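Local coordinates for protein GlcNAc Inducible Gene 2, GIG2 (Candida albicans, PDB 6AKZ) that binds an iron(III) ion within a cupin-type fold and is probably an iron-dependent oxygenase of the DUF1479 family, encoded by a gene induced by GlcNAc, at residues W102-C110 / Y128-A139; F82-I90 / F346-P354. One frame throughout, in Å; residues are numbered along the deposited sequence.

Interaction 1 (W102-C110 / Y128-A139); sequences WFNELVEFC and YNVFWSKPQTEA
W102 and P135 meet at the dense end, where the axes of the helical segments 102-110 and 134-139 approach to 9.4 Å, their N-to-C directions 146° apart. W102 CG is anti to the carbonyl carbon (chi1 -74°), which lays the indole along P135 and A139. P135 CB touches W102 CD1 (3.6 Å), and P135 CG packs against both E105 CB and L106 CG. A139 CB lies 4.0 Å from the centroid of the W102 six-membered ring, a CH-pi contact over the face. At the indole edge, W102 NE1 donates to E138 OE1 (2.9 Å, 164°), almost in the ring plane and on the anti lone pair. E138 OE2 receives K134 NZ at 2.7 Å and has a second cation in K423; K134 is exposed and E105 and E138 partly so, which gives this border a charged, solvent-facing side. Packing is sparser towards Y128: C110 SG lies obliquely 3.9 Å from Y128 CD2, and V130 CG2 touches F109 CE1. S133 and Q136 make a capping box: Q136 OE1 takes S133 N and OG, while Q136 NE2 donates to V130 O. On the sheet side, Y128, V130 and Q136 touch I178 of strand 178-181, and Q136 and A139 L370 of strand 367-371.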
loop_
_atom_site.group_PDB
_atom_site.type_symbol
_atom_site.label_atom_id
_atom_site.label_comp_id
_atom_site.label_asym_id
_atom_site.label_seq_id
_atom_site.Cartn_x
_atom_site.Cartn_y
_atom_site.Cartn_z
ATOM N N TRP A 102 22.893 -7.886 -7.128
ATOM C CA TRP A 102 22.173 -6.643 -6.868
ATOM C C TRP A 102 22.437 -6.033 -5.486
ATOM O O TRP A 102 22.665 -4.821 -5.362
ATOM C CB TRP A 102 20.648 -6.854 -7.063
ATOM C CG TRP A 102 20.164 -6.961 -8.477
ATOM C CD1 TRP A 102 20.779 -6.471 -9.606
ATOM C CD2 TRP A 102 18.926 -7.525 -8.911
ATOM N NE1 TRP A 102 20.039 -6.756 -10.699
ATOM C CE2 TRP A 102 18.885 -7.387 -10.327
ATOM C CE3 TRP A 102 17.848 -8.164 -8.269
ATOM C CZ2 TRP A 102 17.794 -7.854 -11.092
ATOM C CZ3 TRP A 102 16.756 -8.578 -9.030
ATOM C CH2 TRP A 102 16.756 -8.489 -10.432
ATOM N N PHE A 103 22.454 -6.876 -4.455
ATOM C CA PHE A 103 22.701 -6.409 -3.076
ATOM C C PHE A 103 24.107 -5.801 -3.025
ATOM O O PHE A 103 24.283 -4.717 -2.519
ATOM C CB PHE A 103 22.600 -7.547 -2.043
ATOM C CG PHE A 103 22.879 -7.099 -0.668
ATOM C CD1 PHE A 103 22.003 -6.268 -0.011
ATOM C CD2 PHE A 103 24.118 -7.370 -0.074
ATOM C CE1 PHE A 103 22.286 -5.755 1.263
ATOM C CE2 PHE A 103 24.422 -6.873 1.174
ATOM C CZ PHE A 103 23.495 -6.074 1.849
ATOM N N ASN A 104 25.085 -6.528 -3.576
ATOM C CA ASN A 104 26.447 -5.988 -3.517
ATOM C C ASN A 104 26.639 -4.695 -4.297
ATOM O O ASN A 104 27.257 -3.792 -3.784
ATOM C CB ASN A 104 27.436 -7.033 -3.977
ATOM C CG ASN A 104 27.540 -8.169 -3.035
ATOM O OD1 ASN A 104 27.500 -8.020 -1.807
ATOM N ND2 ASN A 104 27.725 -9.325 -3.587
ATOM N N GLU A 105 26.002 -4.570 -5.480
ATOM C CA GLU A 105 25.987 -3.312 -6.218
ATOM C C GLU A 105 25.295 -2.188 -5.483
ATOM O O GLU A 105 25.799 -1.077 -5.541
ATOM C CB GLU A 105 25.322 -3.449 -7.587
ATOM C CG GLU A 105 26.090 -4.391 -8.500
ATOM C CD GLU A 105 25.411 -4.667 -9.871
ATOM O OE1 GLU A 105 24.154 -4.845 -10.002
ATOM O OE2 GLU A 105 26.187 -4.842 -10.832
ATOM N N LEU A 106 24.188 -2.470 -4.790
ATOM C CA LEU A 106 23.561 -1.405 -3.952
ATOM C C LEU A 106 24.468 -0.888 -2.841
ATOM O O LEU A 106 24.478 0.303 -2.502
ATOM C CB LEU A 106 22.234 -1.846 -3.344
ATOM C CG LEU A 106 21.114 -2.073 -4.374
ATOM C CD1 LEU A 106 20.006 -3.002 -3.869
ATOM C CD2 LEU A 106 20.534 -0.747 -4.768
ATOM N N VAL A 107 25.138 -1.827 -2.181
ATOM C CA VAL A 107 25.983 -1.462 -1.037
ATOM C C VAL A 107 27.136 -0.633 -1.596
ATOM O O VAL A 107 27.485 0.399 -1.026
ATOM C CB VAL A 107 26.518 -2.703 -0.344
ATOM C CG1 VAL A 107 27.649 -2.431 0.639
ATOM C CG2 VAL A 107 25.392 -3.424 0.364
ATOM N N GLU A 108 27.756 -1.112 -2.676
ATOM C CA GLU A 108 28.810 -0.290 -3.341
ATOM C C GLU A 108 28.361 1.123 -3.695
ATOM O O GLU A 108 29.131 2.101 -3.560
ATOM C CB GLU A 108 29.311 -0.978 -4.575
ATOM C CG GLU A 108 30.339 -0.161 -5.371
ATOM C CD GLU A 108 30.918 -0.961 -6.521
ATOM O OE1 GLU A 108 31.227 -2.168 -6.265
ATOM O OE2 GLU A 108 31.065 -0.382 -7.646
ATOM N N PHE A 109 27.167 1.223 -4.283
ATOM C CA PHE A 109 26.646 2.512 -4.616
ATOM C C PHE A 109 26.524 3.316 -3.359
ATOM O O PHE A 109 26.936 4.451 -3.334
ATOM C CB PHE A 109 25.225 2.388 -5.286
ATOM C CG PHE A 109 24.653 3.715 -5.718
ATOM C CD1 PHE A 109 24.039 4.567 -4.811
ATOM C CD2 PHE A 109 24.740 4.108 -7.058
ATOM C CE1 PHE A 109 23.506 5.759 -5.222
ATOM C CE2 PHE A 109 24.226 5.331 -7.458
ATOM C CZ PHE A 109 23.632 6.160 -6.523
ATOM N N CYS A 110 25.940 2.773 -2.314
ATOM C CA CYS A 110 25.737 3.583 -1.084
ATOM C C CYS A 110 27.096 4.050 -0.485
ATOM O O CYS A 110 27.258 5.211 -0.116
ATOM C CB CYS A 110 24.900 2.868 -0.071
ATOM S SG CYS A 110 23.164 2.676 -0.731
ATOM N N TYR A 128 18.054 3.661 3.068
ATOM C CA TYR A 128 19.002 4.315 2.136
ATOM C C TYR A 128 18.215 4.973 0.985
ATOM O O TYR A 128 17.455 4.296 0.285
ATOM C CB TYR A 128 19.936 3.255 1.600
ATOM C CG TYR A 128 20.820 2.761 2.705
ATOM C CD1 TYR A 128 20.419 1.711 3.542
ATOM C CD2 TYR A 128 22.035 3.379 2.955
ATOM C CE1 TYR A 128 21.218 1.331 4.619
ATOM C CE2 TYR A 128 22.856 2.980 4.011
ATOM C CZ TYR A 128 22.452 1.941 4.833
ATOM O OH TYR A 128 23.245 1.541 5.873
ATOM N N ASN A 129 18.393 6.284 0.798
ATOM C CA ASN A 129 17.579 7.072 -0.126
ATOM C C ASN A 129 18.200 7.005 -1.513
ATOM O O ASN A 129 18.691 8.017 -2.034
ATOM C CB ASN A 129 17.438 8.518 0.376
ATOM C CG ASN A 129 16.536 8.614 1.602
ATOM O OD1 ASN A 129 16.262 7.626 2.247
ATOM N ND2 ASN A 129 16.031 9.779 1.876
ATOM N N VAL A 130 18.267 5.790 -2.040
ATOM C CA VAL A 130 18.676 5.515 -3.370
ATOM C C VAL A 130 17.380 5.064 -4.083
ATOM O O VAL A 130 16.645 4.150 -3.627
ATOM C CB VAL A 130 19.831 4.507 -3.454
ATOM C CG1 VAL A 130 19.501 3.121 -2.867
ATOM C CG2 VAL A 130 20.239 4.306 -4.891
ATOM N N PHE A 131 17.103 5.690 -5.212
ATOM C CA PHE A 131 15.868 5.423 -5.968
ATOM C C PHE A 131 16.040 4.826 -7.361
ATOM O O PHE A 131 15.215 3.952 -7.749
ATOM C CB PHE A 131 15.081 6.721 -6.023
ATOM C CG PHE A 131 14.727 7.250 -4.663
ATOM C CD1 PHE A 131 13.670 6.728 -3.944
ATOM C CD2 PHE A 131 15.545 8.219 -4.035
ATOM C CE1 PHE A 131 13.326 7.240 -2.708
ATOM C CE2 PHE A 131 15.234 8.720 -2.771
ATOM C CZ PHE A 131 14.112 8.222 -2.096
ATOM N N TRP A 132 17.065 5.273 -8.135
ATOM C CA TRP A 132 17.192 4.978 -9.558
ATOM C C TRP A 132 18.433 4.144 -9.955
ATOM O O TRP A 132 18.841 4.112 -11.134
ATOM C CB TRP A 132 17.079 6.296 -10.413
ATOM C CG TRP A 132 15.932 7.238 -10.062
ATOM C CD1 TRP A 132 16.016 8.523 -9.601
ATOM C CD2 TRP A 132 14.531 6.911 -10.030
ATOM N NE1 TRP A 132 14.758 9.042 -9.309
ATOM C CE2 TRP A 132 13.829 8.063 -9.561
ATOM C CE3 TRP A 132 13.802 5.778 -10.389
ATOM C CZ2 TRP A 132 12.456 8.102 -9.446
ATOM C CZ3 TRP A 132 12.384 5.824 -10.233
ATOM C CH2 TRP A 132 11.749 6.974 -9.795
ATOM N N SER A 133 19.050 3.485 -8.974
ATOM C CA SER A 133 20.266 2.719 -9.253
ATOM C C SER A 133 20.018 1.618 -10.252
ATOM O O SER A 133 18.866 1.151 -10.432
ATOM C CB SER A 133 20.800 2.112 -7.917
ATOM O OG SER A 133 19.963 1.079 -7.426
ATOM N N LYS A 134 21.085 1.136 -10.903
ATOM C CA LYS A 134 20.943 0.055 -11.825
ATOM C C LYS A 134 20.256 -1.206 -11.226
ATOM O O LYS A 134 19.409 -1.835 -11.887
ATOM C CB LYS A 134 22.309 -0.327 -12.418
ATOM C CG LYS A 134 22.242 -1.471 -13.451
ATOM C CD LYS A 134 23.638 -2.057 -13.639
ATOM C CE LYS A 134 23.909 -2.491 -15.071
ATOM N NZ LYS A 134 24.029 -3.975 -15.243
ATOM N N PRO A 135 20.665 -1.610 -9.985
ATOM C CA PRO A 135 19.979 -2.808 -9.495
ATOM C C PRO A 135 18.463 -2.600 -9.310
ATOM O O PRO A 135 17.688 -3.562 -9.528
ATOM C CB PRO A 135 20.672 -3.137 -8.167
ATOM C CG PRO A 135 21.858 -2.177 -8.063
ATOM C CD PRO A 135 21.811 -1.206 -9.144
ATOM N N GLN A 136 18.066 -1.420 -8.859
ATOM C CA GLN A 136 16.672 -1.054 -8.783
ATOM C C GLN A 136 15.913 -1.107 -10.113
ATOM O O GLN A 136 14.834 -1.755 -10.237
ATOM C CB GLN A 136 16.468 0.258 -8.072
ATOM C CG GLN A 136 16.717 0.165 -6.584
ATOM C CD GLN A 136 16.906 1.525 -6.014
ATOM O OE1 GLN A 136 17.851 2.271 -6.392
ATOM N NE2 GLN A 136 16.028 1.870 -5.041
ATOM N N THR A 137 16.505 -0.529 -11.136
ATOM C CA THR A 137 15.911 -0.504 -12.456
ATOM C C THR A 137 15.864 -1.898 -13.008
ATOM O O THR A 137 14.804 -2.348 -13.510
ATOM C CB THR A 137 16.657 0.495 -13.384
ATOM O OG1 THR A 137 16.476 1.786 -12.858
ATOM C CG2 THR A 137 16.102 0.489 -14.776
ATOM N N GLU A 138 16.936 -2.680 -12.807
ATOM C CA GLU A 138 16.890 -4.038 -13.256
ATOM C C GLU A 138 15.884 -4.924 -12.522
ATOM O O GLU A 138 15.308 -5.829 -13.101
ATOM C CB GLU A 138 18.271 -4.726 -13.197
ATOM C CG GLU A 138 19.285 -4.119 -14.189
ATOM C CD GLU A 138 20.613 -4.870 -14.165
ATOM O OE1 GLU A 138 20.853 -5.663 -13.205
ATOM O OE2 GLU A 138 21.402 -4.668 -15.128
ATOM N N ALA A 139 15.770 -4.721 -11.221
ATOM C CA ALA A 139 14.835 -5.505 -10.390
ATOM C C ALA A 139 13.372 -5.227 -10.773
ATOM O O ALA A 139 12.530 -6.138 -10.969
ATOM C CB ALA A 139 15.074 -5.198 -8.879
#

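Interaction 2 (F82-I90 / F346-P354); sequences FKQRGCLMI and FVFWHCDLP
L88 pairs with F348 and I90 with F346 as antiparallel hydrogen-bonded pairs, alternating with the non-hydrogen-bonded pairs C87-W349 and M89-V347, the short strand axes being 4.7 Å apart at 169°. Two bonds serve each hydrogen-bonded pair, and a fifth, from H350 N to G86 O (2.8 Å, 176°), continues the pattern to G86, the first residue past helix 76-85 and one with positive phi.

Side chains alternate between two faces. On one, the end of M89 turns at its last torsion (chi3 -69°) and puts CE 3.8 Å from V347 CG2. W349 touches C87 through CB alone (4.1 Å to C87 CB), since its CG lies between the backbone N and the carbonyl carbon and the indole leads off towards the iron site. On the other face, I90 CD1 reaches the edge of the F348 ring, 4.0 Å from CE2, while F346 CE1 lies over one face of that ring. Helix 143-153 covers this side, with F149 edge-to-face on F348.

The type I turn H350-L353 folds back, and L353 packs its two methyls on the helix-strand junction, CD1 3.6 Å from R85 O and CD2 against G86 O and C87 CB. D352 N donates to H350 ND1 (3.0 Å) inside the turn, and H350 NE2 is paired with A223 O, which fixes the imidazole at both nitrogens.

Cohesion across the strands is polar in the backbone and apolar in the side chains. Just past the turn the segment meets the metal site: L353 O bonds ND1 of the iron ligand H355, and the W349 ring meets the H355 ring. This is consistent with a second-shell role beside the H192, D194 and H355 iron ligands, a set that fits the facial triad of cupin-type oxygenases.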
loop_
_atom_site.group_PDB
_atom_site.type_symbol
_atom_site.label_atom_id
_atom_site.label_comp_id
_atom_site.label_asym_id
_atom_site.label_seq_id
_atom_site.Cartn_x
_atom_site.Cartn_y
_atom_site.Cartn_z
ATOM N N PHE A 82 -5.455 -15.051 -0.664
ATOM C CA PHE A 82 -4.906 -13.683 -0.789
ATOM C C PHE A 82 -6.031 -12.656 -0.608
ATOM O O PHE A 82 -5.869 -11.744 0.175
ATOM C CB PHE A 82 -4.230 -13.447 -2.090
ATOM C CG PHE A 82 -3.864 -11.989 -2.308
ATOM C CD1 PHE A 82 -2.928 -11.371 -1.509
ATOM C CD2 PHE A 82 -4.534 -11.267 -3.273
ATOM C CE1 PHE A 82 -2.589 -10.046 -1.726
ATOM C CE2 PHE A 82 -4.259 -9.935 -3.464
ATOM C CZ PHE A 82 -3.325 -9.307 -2.628
ATOM N N LYS A 83 -7.206 -12.839 -1.246
ATOM C CA LYS A 83 -8.258 -11.890 -1.033
ATOM C C LYS A 83 -8.767 -11.840 0.414
ATOM O O LYS A 83 -9.253 -10.810 0.832
ATOM C CB LYS A 83 -9.410 -12.088 -1.999
ATOM C CG LYS A 83 -8.978 -11.869 -3.447
ATOM C CD LYS A 83 -10.192 -11.666 -4.342
ATOM C CE LYS A 83 -9.770 -11.080 -5.657
ATOM N NZ LYS A 83 -10.884 -10.484 -6.483
ATOM N N GLN A 84 -8.771 -12.966 1.131
ATOM C CA GLN A 84 -9.149 -13.008 2.542
ATOM C C GLN A 84 -8.096 -12.384 3.452
ATOM O O GLN A 84 -8.391 -11.604 4.390
ATOM C CB GLN A 84 -9.432 -14.480 2.986
ATOM C CG GLN A 84 -9.690 -14.632 4.490
ATOM C CD GLN A 84 -9.458 -16.026 5.166
ATOM O OE1 GLN A 84 -8.648 -16.895 4.773
ATOM N NE2 GLN A 84 -10.199 -16.211 6.208
ATOM N N ARG A 85 -6.864 -12.724 3.193
ATOM C CA ARG A 85 -5.811 -12.452 4.154
ATOM C C ARG A 85 -5.003 -11.199 3.857
ATOM O O ARG A 85 -4.334 -10.653 4.770
ATOM C CB ARG A 85 -4.915 -13.692 4.289
ATOM C CG ARG A 85 -5.691 -14.854 4.887
ATOM C CD ARG A 85 -5.008 -16.185 4.983
ATOM N NE ARG A 85 -6.022 -17.188 5.374
ATOM C CZ ARG A 85 -5.704 -18.332 5.937
ATOM N NH1 ARG A 85 -4.416 -18.658 6.126
ATOM N NH2 ARG A 85 -6.664 -19.196 6.254
ATOM N N GLY A 86 -5.073 -10.769 2.588
ATOM C CA GLY A 86 -4.555 -9.474 2.148
ATOM C C GLY A 86 -3.052 -9.375 2.020
ATOM O O GLY A 86 -2.485 -8.271 1.952
ATOM N N CYS A 87 -2.327 -10.501 2.067
ATOM C CA CYS A 87 -0.861 -10.508 1.942
ATOM C C CYS A 87 -0.513 -11.840 1.229
ATOM O O CYS A 87 -1.326 -12.779 1.151
ATOM C CB CYS A 87 -0.140 -10.371 3.319
ATOM S SG CYS A 87 -0.795 -11.551 4.521
ATOM N N LEU A 88 0.642 -11.868 0.670
ATOM C CA LEU A 88 1.172 -13.012 -0.088
ATOM C C LEU A 88 2.681 -12.949 -0.134
ATOM O O LEU A 88 3.234 -11.907 -0.465
ATOM C CB LEU A 88 0.619 -12.961 -1.514
ATOM C CG LEU A 88 1.121 -14.069 -2.473
ATOM C CD1 LEU A 88 0.720 -15.477 -2.032
ATOM C CD2 LEU A 88 0.442 -13.794 -3.824
ATOM N N MET A 89 3.346 -14.083 0.065
ATOM C CA MET A 89 4.744 -14.246 -0.180
ATOM C C MET A 89 4.912 -15.215 -1.364
ATOM O O MET A 89 4.374 -16.310 -1.349
ATOM C CB MET A 89 5.454 -14.754 1.073
ATOM C CG MET A 89 6.948 -15.188 0.816
ATOM S SD MET A 89 7.708 -15.901 2.315
ATOM C CE MET A 89 7.827 -14.500 3.334
ATOM N N ILE A 90 5.569 -14.763 -2.397
ATOM C CA ILE A 90 5.858 -15.573 -3.598
ATOM C C ILE A 90 7.300 -15.931 -3.569
ATOM O O ILE A 90 8.213 -15.050 -3.623
ATOM C CB ILE A 90 5.530 -14.774 -4.847
ATOM C CG1 ILE A 90 4.098 -14.237 -4.826
ATOM C CG2 ILE A 90 5.826 -15.607 -6.099
ATOM C CD1 ILE A 90 3.807 -13.267 -5.944
ATOM N N PHE A 346 9.253 -12.330 -3.077
ATOM C CA PHE A 346 8.558 -11.048 -3.134
ATOM C C PHE A 346 7.410 -11.121 -2.161
ATOM O O PHE A 346 6.661 -12.109 -2.190
ATOM C CB PHE A 346 8.127 -10.681 -4.530
ATOM C CG PHE A 346 7.968 -9.229 -4.742
ATOM C CD1 PHE A 346 6.811 -8.579 -4.316
ATOM C CD2 PHE A 346 8.981 -8.463 -5.262
ATOM C CE1 PHE A 346 6.696 -7.243 -4.441
ATOM C CE2 PHE A 346 8.843 -7.106 -5.403
ATOM C CZ PHE A 346 7.738 -6.495 -4.983
ATOM N N VAL A 347 7.224 -10.052 -1.358
ATOM C CA VAL A 347 6.161 -9.987 -0.401
ATOM C C VAL A 347 5.243 -8.804 -0.782
ATOM O O VAL A 347 5.719 -7.673 -0.901
ATOM C CB VAL A 347 6.648 -9.898 1.046
ATOM C CG1 VAL A 347 5.548 -9.493 2.020
ATOM C CG2 VAL A 347 7.335 -11.204 1.453
ATOM N N PHE A 348 3.962 -9.083 -0.865
ATOM C CA PHE A 348 2.892 -8.076 -1.148
ATOM C C PHE A 348 1.947 -7.966 0.042
ATOM O O PHE A 348 1.573 -8.970 0.660
ATOM C CB PHE A 348 2.023 -8.512 -2.316
ATOM C CG PHE A 348 2.633 -8.367 -3.648
ATOM C CD1 PHE A 348 2.819 -7.109 -4.178
ATOM C CD2 PHE A 348 2.990 -9.499 -4.407
ATOM C CE1 PHE A 348 3.384 -6.900 -5.444
ATOM C CE2 PHE A 348 3.575 -9.291 -5.677
ATOM C CZ PHE A 348 3.761 -8.007 -6.178
ATOM N N TRP A 349 1.489 -6.763 0.344
ATOM C CA TRP A 349 0.363 -6.623 1.180
ATOM C C TRP A 349 -0.562 -5.501 0.656
ATOM O O TRP A 349 -0.157 -4.454 0.109
ATOM C CB TRP A 349 0.670 -6.452 2.659
ATOM C CG TRP A 349 1.461 -5.227 3.045
ATOM C CD1 TRP A 349 0.963 -4.105 3.613
ATOM C CD2 TRP A 349 2.870 -5.010 2.878
ATOM N NE1 TRP A 349 2.002 -3.133 3.822
ATOM C CE2 TRP A 349 3.181 -3.724 3.450
ATOM C CE3 TRP A 349 3.920 -5.793 2.369
ATOM C CZ2 TRP A 349 4.484 -3.222 3.507
ATOM C CZ3 TRP A 349 5.236 -5.251 2.376
ATOM C CH2 TRP A 349 5.499 -4.005 2.931
ATOM N N HIS A 350 -1.841 -5.741 0.856
ATOM C CA HIS A 350 -2.920 -4.773 0.503
ATOM C C HIS A 350 -2.746 -3.437 1.213
ATOM O O HIS A 350 -2.285 -3.356 2.341
ATOM C CB HIS A 350 -4.301 -5.342 0.783
ATOM C CG HIS A 350 -5.423 -4.615 0.125
ATOM N ND1 HIS A 350 -6.048 -3.533 0.695
ATOM C CD2 HIS A 350 -6.138 -4.916 -0.982
ATOM C CE1 HIS A 350 -7.058 -3.150 -0.062
ATOM N NE2 HIS A 350 -7.129 -3.975 -1.098
ATOM N N CYS A 351 -3.010 -2.351 0.493
ATOM C CA CYS A 351 -2.881 -1.023 1.046
ATOM C C CYS A 351 -3.655 -0.795 2.337
ATOM O O CYS A 351 -3.326 0.101 3.104
ATOM C CB CYS A 351 -3.227 0.068 -0.012
ATOM S SG CYS A 351 -4.915 -0.097 -0.646
ATOM N N ASP A 352 -4.656 -1.598 2.592
ATOM C CA ASP A 352 -5.453 -1.511 3.829
ATOM C C ASP A 352 -5.061 -2.531 4.884
ATOM O O ASP A 352 -5.851 -2.756 5.836
ATOM C CB ASP A 352 -6.942 -1.620 3.524
ATOM C CG ASP A 352 -7.584 -0.312 3.024
ATOM O OD1 ASP A 352 -6.905 0.768 3.026
ATOM O OD2 ASP A 352 -8.744 -0.426 2.492
ATOM N N LEU A 353 -3.905 -3.217 4.737
ATOM C CA LEU A 353 -3.558 -4.219 5.725
ATOM C C LEU A 353 -2.710 -3.620 6.878
ATOM O O LEU A 353 -1.684 -2.903 6.661
ATOM C CB LEU A 353 -2.775 -5.352 5.074
ATOM C CG LEU A 353 -2.912 -6.642 5.825
ATOM C CD1 LEU A 353 -4.313 -7.207 5.631
ATOM C CD2 LEU A 353 -1.903 -7.711 5.433
ATOM N N PRO A 354 -3.173 -3.794 8.107
ATOM C CA PRO A 354 -2.322 -3.350 9.224
ATOM C C PRO A 354 -0.996 -4.103 9.209
ATOM O O PRO A 354 -0.985 -5.327 9.069
ATOM C CB PRO A 354 -3.169 -3.731 10.435
ATOM C CG PRO A 354 -4.566 -3.941 9.948
ATOM C CD PRO A 354 -4.443 -4.373 8.569
#

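Both contacts are largely buried, but sit at different depths: the centre of interaction 2 lies about 9 Å from the centre of the chain, that of interaction 1 about 22 Å, with a charged border at its rim. Strand 87-91 is followed, after a short connection, by helix 96-112, and interaction 1 is nested in the loop that 82-90 and 346-354 close. Their centres are about 25 Å apart and they do not touch. Central strand pairing relies on regular main-chain bonds, whereas the helix and loop contact has no main-chain bond across it and relies on side chains. Interaction 2 borders the iron site; interaction 1 lies away from it, against the far strands of the same sheet.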